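Local coordinates for protein flavin prenyltransferase PAD1, mitochondrial (Aspergillus niger, PDB 6QLG) that probably makes the prenylated FMN cofactor of ferulic acid decarboxylase by joining a dimethylallyl group to N5 and C6 of reduced FMN, at residues K58-L63 with A95-V100; G180-P185 with L209-L214. All blocks are in the same frame, centred on the assembly; numbering follows the deposited sequence.

Both contacts flank the one parallel sheet of this Rossmann-like flavoprotein subunit, their centres about 17 Å apart. Contact 1 works at one end of it, packing helix 53-65 against the turn that leads into edge strand 99-100; it is partly buried, untouched by other subunits, and adds a shared water to its aliphatic packing. Contact 2 belongs to the other end, strand 182-183, and is wholly buried, purely apolar, and pressed by two neighbouring subunits, with the dimethylallyl diphosphate site close by. The two meet where helix 53-65 packs on the end of helix 197-210 and the residues just after it: Leu-63 CD2 lies 3.7 Å from Leu-214 CD1, and Ala-62 packs on Leu-209.

Contact 1 of 2, residues K58-L63 with A95-V100; sequences KVLIAL and ALADYV
Leu-96 reaches across to Leu-60 and Ile-61 on helix 53-65, the helix that follows the first strand of this Rossmann-like flavoprotein fold. Segment 95-100 meets it as the chain passes from helix 90-95 to the short edge strand 99-100. The two backbones are nearest at Leu-60 and Leu-96, with CA atoms 6.2 Å apart.

From its root outward, Leu-96 first sets CB against Leu-60 CB at 4.1 Å. With CG beside the backbone N and anti to the carbonyl carbon (chi1 -59°), the side chain then leaves Leu-60 and runs on to Ile-61, crossing that residue obliquely. There the fork closes on one methylene: Leu-96 CD1 and CD2 each lie 4.0 Å from Ile-61 CG1. Ile-61 also packs on Tyr-88.

Leu-60 makes its second contact with its tip. Leu-60 CD2 lies 4.1 Å from Ala-97 CB, while the same leucine packs on Val-45 of strand 42-47 and Ala-97 rests on Thr-70 and Leu-72 of strand 69-74. The helix is thereby packed against both the sheet and the approach to its edge. Further along, Asp-98 forms a salt bridge with Arg-64 of the same helix.

No direct hydrogen bond joins the segments. A water bridges them instead, 2.7 Å from Leu-60 O and 2.7 Å from Leu-96 O.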
ATOM      1  N   LYS B  58     -22.402  22.544 -25.792  1.00 22.25           N
ATOM      2  CA  LYS B  58     -23.775  22.267 -25.383  1.00 23.95           C
ATOM      3  C   LYS B  58     -23.962  22.415 -23.879  1.00 29.03           C
ATOM      4  O   LYS B  58     -25.075  22.699 -23.422  1.00 25.23           O
ATOM      5  CB  LYS B  58     -24.188  20.871 -25.845  1.00 26.68           C
ATOM      6  CG  LYS B  58     -24.312  20.752 -27.355  1.00 30.54           C
ATOM      7  CD  LYS B  58     -25.353  19.723 -27.746  1.00 38.81           C
ATOM      8  CE  LYS B  58     -26.096  20.143 -29.002  1.00 41.98           C
ATOM      9  NZ  LYS B  58     -27.569  20.134 -28.788  1.00 49.93           N
ATOM     10  N   VAL B  59     -22.897  22.232 -23.094  1.00 21.87           N
ATOM     11  CA  VAL B  59     -22.997  22.493 -21.661  1.00 22.31           C
ATOM     12  C   VAL B  59     -23.220  23.980 -21.409  1.00 24.92           C
ATOM     13  O   VAL B  59     -24.055  24.367 -20.582  1.00 23.97           O
ATOM     14  CB  VAL B  59     -21.746  21.970 -20.929  1.00 24.94           C
ATOM     15  CG1 VAL B  59     -21.615  22.625 -19.564  1.00 19.94           C
ATOM     16  CG2 VAL B  59     -21.809  20.451 -20.785  1.00 21.46           C
ATOM     17  N   LEU B  60     -22.486  24.838 -22.125  1.00 21.80           N
ATOM     18  CA  LEU B  60     -22.661  26.278 -21.967  1.00 27.44           C
ATOM     19  C   LEU B  60     -24.075  26.707 -22.346  1.00 26.51           C
ATOM     20  O   LEU B  60     -24.679  27.548 -21.671  1.00 28.44           O
ATOM     21  CB  LEU B  60     -21.631  27.028 -22.812  1.00 27.77           C
ATOM     22  CG  LEU B  60     -20.188  27.051 -22.308  1.00 27.42           C
ATOM     23  CD1 LEU B  60     -19.253  27.567 -23.392  1.00 25.20           C
ATOM     24  CD2 LEU B  60     -20.072  27.898 -21.053  1.00 24.42           C
ATOM     25  N   ILE B  61     -24.618  26.135 -23.421  1.00 27.60           N
ATOM     26  CA  ILE B  61     -25.973  26.476 -23.847  1.00 30.18           C
ATOM     27  C   ILE B  61     -26.991  26.005 -22.817  1.00 32.29           C
ATOM     28  O   ILE B  61     -27.938  26.728 -22.484  1.00 32.31           O
ATOM     29  CB  ILE B  61     -26.255  25.880 -25.240  1.00 26.43           C
ATOM     30  CG1 ILE B  61     -25.368  26.546 -26.295  1.00 29.81           C
ATOM     31  CG2 ILE B  61     -27.728  26.023 -25.604  1.00 33.68           C
ATOM     32  CD1 ILE B  61     -25.347  25.816 -27.621  1.00 25.40           C
ATOM     33  N   ALA B  62     -26.809  24.792 -22.287  1.00 27.81           N
ATOM     34  CA  ALA B  62     -27.762  24.249 -21.325  1.00 26.50           C
ATOM     35  C   ALA B  62     -27.736  25.026 -20.014  1.00 28.53           C
ATOM     36  O   ALA B  62     -28.786  25.247 -19.398  1.00 32.56           O
ATOM     37  CB  ALA B  62     -27.473  22.768 -21.079  1.00 29.91           C
ATOM     38  N   LEU B  63     -26.549  25.442 -19.567  1.00 24.73           N
ATOM     39  CA  LEU B  63     -26.458  26.188 -18.316  1.00 28.89           C
ATOM     40  C   LEU B  63     -27.045  27.588 -18.462  1.00 28.63           C
ATOM     41  O   LEU B  63     -27.660  28.109 -17.524  1.00 26.80           O
ATOM     42  CB  LEU B  63     -25.005  26.264 -17.848  1.00 24.23           C
ATOM     43  CG  LEU B  63     -24.376  24.980 -17.302  1.00 30.54           C
ATOM     44  CD1 LEU B  63     -22.892  25.190 -17.049  1.00 22.50           C
ATOM     45  CD2 LEU B  63     -25.081  24.530 -16.032  1.00 19.75           C
ATOM     46  N   ALA B  95     -19.114  33.897 -26.622  1.00 26.83           N
ATOM     47  CA  ALA B  95     -20.375  34.618 -26.510  1.00 29.82           C
ATOM     48  C   ALA B  95     -21.442  33.804 -25.791  1.00 35.03           C
ATOM     49  O   ALA B  95     -22.420  34.382 -25.305  1.00 32.23           O
ATOM     50  CB  ALA B  95     -20.876  35.029 -27.897  1.00 28.92           C
ATOM     51  N   LEU B  96     -21.278  32.481 -25.709  1.00 29.62           N
ATOM     52  CA  LEU B  96     -22.220  31.640 -24.982  1.00 29.80           C
ATOM     53  C   LEU B  96     -22.066  31.745 -23.472  1.00 31.61           C
ATOM     54  O   LEU B  96     -22.944  31.272 -22.743  1.00 30.06           O
ATOM     55  CB  LEU B  96     -22.061  30.174 -25.395  1.00 27.64           C
ATOM     56  CG  LEU B  96     -22.260  29.797 -26.863  1.00 31.77           C
ATOM     57  CD1 LEU B  96     -21.899  28.332 -27.079  1.00 26.56           C
ATOM     58  CD2 LEU B  96     -23.690  30.072 -27.305  1.00 28.48           C
ATOM     59  N   ALA B  97     -20.982  32.340 -22.987  1.00 28.74           N
ATOM     60  CA  ALA B  97     -20.694  32.401 -21.563  1.00 29.66           C
ATOM     61  C   ALA B  97     -20.910  33.810 -21.032  1.00 29.05           C
ATOM     62  O   ALA B  97     -20.790  34.795 -21.765  1.00 31.39           O
ATOM     63  CB  ALA B  97     -19.258  31.957 -21.272  1.00 28.90           C
ATOM     64  N   ASP B  98     -21.228  33.892 -19.739  1.00 28.65           N
ATOM     65  CA  ASP B  98     -21.370  35.195 -19.099  1.00 29.72           C
ATOM     66  C   ASP B  98     -20.014  35.858 -18.899  1.00 33.58           C
ATOM     67  O   ASP B  98     -19.884  37.078 -19.048  1.00 35.17           O
ATOM     68  CB  ASP B  98     -22.099  35.043 -17.766  1.00 29.46           C
ATOM     69  CG  ASP B  98     -23.501  34.495 -17.932  1.00 31.62           C
ATOM     70  OD1 ASP B  98     -24.286  35.091 -18.694  1.00 44.21           O
ATOM     71  OD2 ASP B  98     -23.813  33.459 -17.313  1.00 35.99           O
ATOM     72  N   TYR B  99     -18.992  35.070 -18.568  1.00 28.04           N
ATOM     73  CA  TYR B  99     -17.653  35.587 -18.333  1.00 27.36           C
ATOM     74  C   TYR B  99     -16.631  34.628 -18.923  1.00 29.34           C
ATOM     75  O   TYR B  99     -16.827  33.409 -18.920  1.00 29.28           O
ATOM     76  CB  TYR B  99     -17.386  35.795 -16.836  1.00 28.35           C
ATOM     77  CG  TYR B  99     -18.312  36.807 -16.203  1.00 35.78           C
ATOM     78  CD1 TYR B  99     -19.443  36.401 -15.509  1.00 36.86           C
ATOM     79  CD2 TYR B  99     -18.061  38.169 -16.313  1.00 36.09           C
ATOM     80  CE1 TYR B  99     -20.297  37.325 -14.933  1.00 42.16           C
ATOM     81  CE2 TYR B  99     -18.908  39.099 -15.741  1.00 36.95           C
ATOM     82  CZ  TYR B  99     -20.025  38.673 -15.053  1.00 43.12           C
ATOM     83  OH  TYR B  99     -20.871  39.595 -14.482  1.00 48.09           O
ATOM     84  N   VAL B 100     -15.543  35.193 -19.438  1.00 26.28           N
ATOM     85  CA  VAL B 100     -14.458  34.432 -20.047  1.00 24.02           C
ATOM     86  C   VAL B 100     -13.149  34.900 -19.432  1.00 29.03           C
ATOM     87  O   VAL B 100     -12.911  36.107 -19.315  1.00 26.41           O
ATOM     88  CB  VAL B 100     -14.423  34.600 -21.579  1.00 27.41           C
ATOM     89  CG1 VAL B 100     -13.322  33.736 -22.181  1.00 31.51           C
ATOM     90  CG2 VAL B 100     -15.770  34.253 -22.188  1.00 27.22           C
TER
HETATM   91  O   HOH W   1     -23.464  29.692 -20.595  1.00 29.31           O

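Contact 2 of 2, residues G180-P185 with L209-L214; sequences GAVIFP and LDLFDL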
ATOM      1  N   GLY B 180     -11.779  13.796  -4.509  1.00 23.30           N
ATOM      2  CA  GLY B 180     -13.063  14.476  -4.556  1.00 22.68           C
ATOM      3  C   GLY B 180     -13.631  14.719  -5.942  1.00 29.26           C
ATOM      4  O   GLY B 180     -14.788  15.155  -6.045  1.00 31.48           O
ATOM      5  N   ALA B 181     -12.889  14.466  -7.017  1.00 24.81           N
ATOM      6  CA  ALA B 181     -13.410  14.738  -8.349  1.00 24.22           C
ATOM      7  C   ALA B 181     -14.318  13.605  -8.819  1.00 23.93           C
ATOM      8  O   ALA B 181     -14.303  12.495  -8.283  1.00 22.48           O
ATOM      9  CB  ALA B 181     -12.268  14.939  -9.347  1.00 17.51           C
ATOM     10  N   VAL B 182     -15.119  13.903  -9.840  1.00 20.15           N
ATOM     11  CA  VAL B 182     -16.021  12.935 -10.454  1.00 21.40           C
ATOM     12  C   VAL B 182     -15.574  12.718 -11.892  1.00 18.48           C
ATOM     13  O   VAL B 182     -15.519  13.669 -12.683  1.00 21.41           O
ATOM     14  CB  VAL B 182     -17.483  13.405 -10.401  1.00 25.03           C
ATOM     15  CG1 VAL B 182     -18.387  12.404 -11.115  1.00 19.44           C
ATOM     16  CG2 VAL B 182     -17.927  13.609  -8.958  1.00 22.76           C
ATOM     17  N   ILE B 183     -15.256  11.473 -12.232  1.00 17.17           N
ATOM     18  CA  ILE B 183     -14.869  11.107 -13.591  1.00 18.45           C
ATOM     19  C   ILE B 183     -16.131  10.757 -14.372  1.00 21.14           C
ATOM     20  O   ILE B 183     -16.876   9.848 -13.989  1.00 19.52           O
ATOM     21  CB  ILE B 183     -13.876   9.933 -13.591  1.00 18.79           C
ATOM     22  CG1 ILE B 183     -12.637  10.276 -12.758  1.00 17.54           C
ATOM     23  CG2 ILE B 183     -13.485   9.560 -15.018  1.00 15.62           C
ATOM     24  CD1 ILE B 183     -11.864  11.477 -13.273  1.00 17.33           C
ATOM     25  N   PHE B 184     -16.371  11.475 -15.472  1.00 18.26           N
ATOM     26  CA  PHE B 184     -17.550  11.282 -16.317  1.00 18.86           C
ATOM     27  C   PHE B 184     -17.087  11.004 -17.742  1.00 19.46           C
ATOM     28  O   PHE B 184     -17.008  11.926 -18.568  1.00 19.30           O
ATOM     29  CB  PHE B 184     -18.470  12.506 -16.267  1.00 18.34           C
ATOM     30  CG  PHE B 184     -19.843  12.277 -16.867  1.00 22.66           C
ATOM     31  CD1 PHE B 184     -20.014  12.151 -18.240  1.00 21.35           C
ATOM     32  CD2 PHE B 184     -20.963  12.203 -16.055  1.00 25.69           C
ATOM     33  CE1 PHE B 184     -21.272  11.942 -18.787  1.00 24.26           C
ATOM     34  CE2 PHE B 184     -22.226  11.997 -16.597  1.00 23.54           C
ATOM     35  CZ  PHE B 184     -22.377  11.866 -17.965  1.00 24.04           C
ATOM     36  N   PRO B 185     -16.774   9.758 -18.079  1.00 20.82           N
ATOM     37  CA  PRO B 185     -16.475   9.429 -19.476  1.00 19.44           C
ATOM     38  C   PRO B 185     -17.712   9.608 -20.336  1.00 21.74           C
ATOM     39  O   PRO B 185     -18.796   9.118 -19.987  1.00 21.25           O
ATOM     40  CB  PRO B 185     -16.037   7.957 -19.415  1.00 21.03           C
ATOM     41  CG  PRO B 185     -16.573   7.437 -18.129  1.00 23.10           C
ATOM     42  CD  PRO B 185     -16.670   8.592 -17.184  1.00 21.75           C
ATOM     43  N   LEU B 209     -24.986  17.463 -15.892  1.00 22.29           N
ATOM     44  CA  LEU B 209     -25.510  18.528 -15.048  1.00 25.47           C
ATOM     45  C   LEU B 209     -26.347  17.994 -13.893  1.00 24.99           C
ATOM     46  O   LEU B 209     -26.607  18.740 -12.942  1.00 26.27           O
ATOM     47  CB  LEU B 209     -26.323  19.508 -15.895  1.00 24.79           C
ATOM     48  CG  LEU B 209     -25.535  20.159 -17.037  1.00 31.54           C
ATOM     49  CD1 LEU B 209     -26.357  21.233 -17.733  1.00 30.24           C
ATOM     50  CD2 LEU B 209     -24.215  20.735 -16.535  1.00 28.72           C
ATOM     51  N   ASP B 210     -26.770  16.726 -13.952  1.00 26.88           N
ATOM     52  CA  ASP B 210     -27.378  16.094 -12.785  1.00 26.48           C
ATOM     53  C   ASP B 210     -26.444  16.129 -11.585  1.00 28.64           C
ATOM     54  O   ASP B 210     -26.903  16.235 -10.442  1.00 29.43           O
ATOM     55  CB  ASP B 210     -27.756  14.644 -13.100  1.00 29.58           C
ATOM     56  CG  ASP B 210     -29.033  14.529 -13.907  1.00 34.14           C
ATOM     57  OD1 ASP B 210     -29.814  15.502 -13.934  1.00 31.87           O
ATOM     58  OD2 ASP B 210     -29.258  13.458 -14.508  1.00 34.18           O
ATOM     59  N   LEU B 211     -25.134  16.038 -11.822  1.00 26.64           N
ATOM     60  CA  LEU B 211     -24.163  16.048 -10.737  1.00 28.87           C
ATOM     61  C   LEU B 211     -24.068  17.400 -10.043  1.00 30.25           C
ATOM     62  O   LEU B 211     -23.499  17.478  -8.949  1.00 30.67           O
ATOM     63  CB  LEU B 211     -22.794  15.626 -11.269  1.00 27.41           C
ATOM     64  CG  LEU B 211     -22.759  14.173 -11.748  1.00 28.76           C
ATOM     65  CD1 LEU B 211     -21.590  13.927 -12.688  1.00 26.90           C
ATOM     66  CD2 LEU B 211     -22.708  13.226 -10.557  1.00 25.76           C
ATOM     67  N   PHE B 212     -24.604  18.460 -10.648  1.00 27.51           N
ATOM     68  CA  PHE B 212     -24.745  19.755  -9.996  1.00 27.93           C
ATOM     69  C   PHE B 212     -26.176  20.010  -9.543  1.00 33.54           C
ATOM     70  O   PHE B 212     -26.535  21.161  -9.267  1.00 33.74           O
ATOM     71  CB  PHE B 212     -24.281  20.875 -10.928  1.00 29.05           C
ATOM     72  CG  PHE B 212     -22.853  20.744 -11.373  1.00 31.52           C
ATOM     73  CD1 PHE B 212     -21.821  21.244 -10.595  1.00 29.62           C
ATOM     74  CD2 PHE B 212     -22.541  20.119 -12.570  1.00 28.77           C
ATOM     75  CE1 PHE B 212     -20.505  21.124 -11.002  1.00 26.76           C
ATOM     76  CE2 PHE B 212     -21.227  19.994 -12.983  1.00 31.96           C
ATOM     77  CZ  PHE B 212     -20.207  20.498 -12.197  1.00 25.28           C
ATOM     78  N   ASP B 213     -26.993  18.957  -9.474  0.53 31.56           N
ATOM     79  CA  ASP B 213     -28.408  19.054  -9.118  0.53 34.08           C
ATOM     80  C   ASP B 213     -29.136  20.031 -10.039  0.53 35.86           C
ATOM     81  O   ASP B 213     -29.840  20.943  -9.599  0.53 36.83           O
ATOM     82  CB  ASP B 213     -28.577  19.435  -7.647  0.53 34.27           C
ATOM     83  CG  ASP B 213     -27.868  18.470  -6.715  0.53 35.59           C
ATOM     84  OD1 ASP B 213     -28.051  17.244  -6.876  0.53 33.85           O
ATOM     85  OD2 ASP B 213     -27.127  18.935  -5.825  0.53 34.98           O
ATOM     86  N   LEU B 214     -28.955  19.826 -11.343  1.00 35.29           N
ATOM     87  CA  LEU B 214     -29.592  20.627 -12.376  1.00 32.65           C
ATOM     88  C   LEU B 214     -30.311  19.700 -13.345  1.00 36.91           C
ATOM     89  O   LEU B 214     -29.769  18.666 -13.747  1.00 29.94           O
ATOM     90  CB  LEU B 214     -28.571  21.487 -13.133  1.00 30.95           C
ATOM     91  CG  LEU B 214     -27.951  22.648 -12.355  1.00 35.00           C
ATOM     92  CD1 LEU B 214     -26.702  23.151 -13.061  1.00 30.13           C
ATOM     93  CD2 LEU B 214     -28.960  23.774 -12.167  1.00 34.10           C
TER
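Leu-211 sets a single methyl, CD1, against two side chains of segment 180-185: Val-182 CG1 at 3.9 Å and Phe-184 CD2 at 3.8 Å. Its CG stands anti to the carbonyl carbon (chi1 -66°), and an extended chi2 of 160° carries CD1 out to the strand. Val-182 answers with its CG1 branch. In Phe-184 CG lies anti to the backbone N (chi1 -168°), and Leu-211 CD1 approaches the ring obliquely. The side chains of Val-182 and Phe-184 set out toward segment 209-214, while that of Ile-183 sets out away from it and packs on helix 167-178, the alternation of an extended chain. Strand 182-183 is the outermost of the parallel sheet within this chain, bonded through its backbone to strand 155-160, and Ile-183 makes backbone hydrogen bonds to a second subunit. Across the contact, helix 197-210 comes to an end in a Schellman motif: Leu-214 N hydrogen-bonds Leu-209 O and Asp-213 N hydrogen-bonds Asp-210 O, with Asp-213 at positive phi. Val-182 also packs on Pro-164 of the second subunit, and Leu-211 on Glu-152 of a third. The Phe-184 side chain lies about 4 Å from that of Arg-207, which lines the dimethylallyl diphosphate pocket, and about 6 Å from the bound ligand.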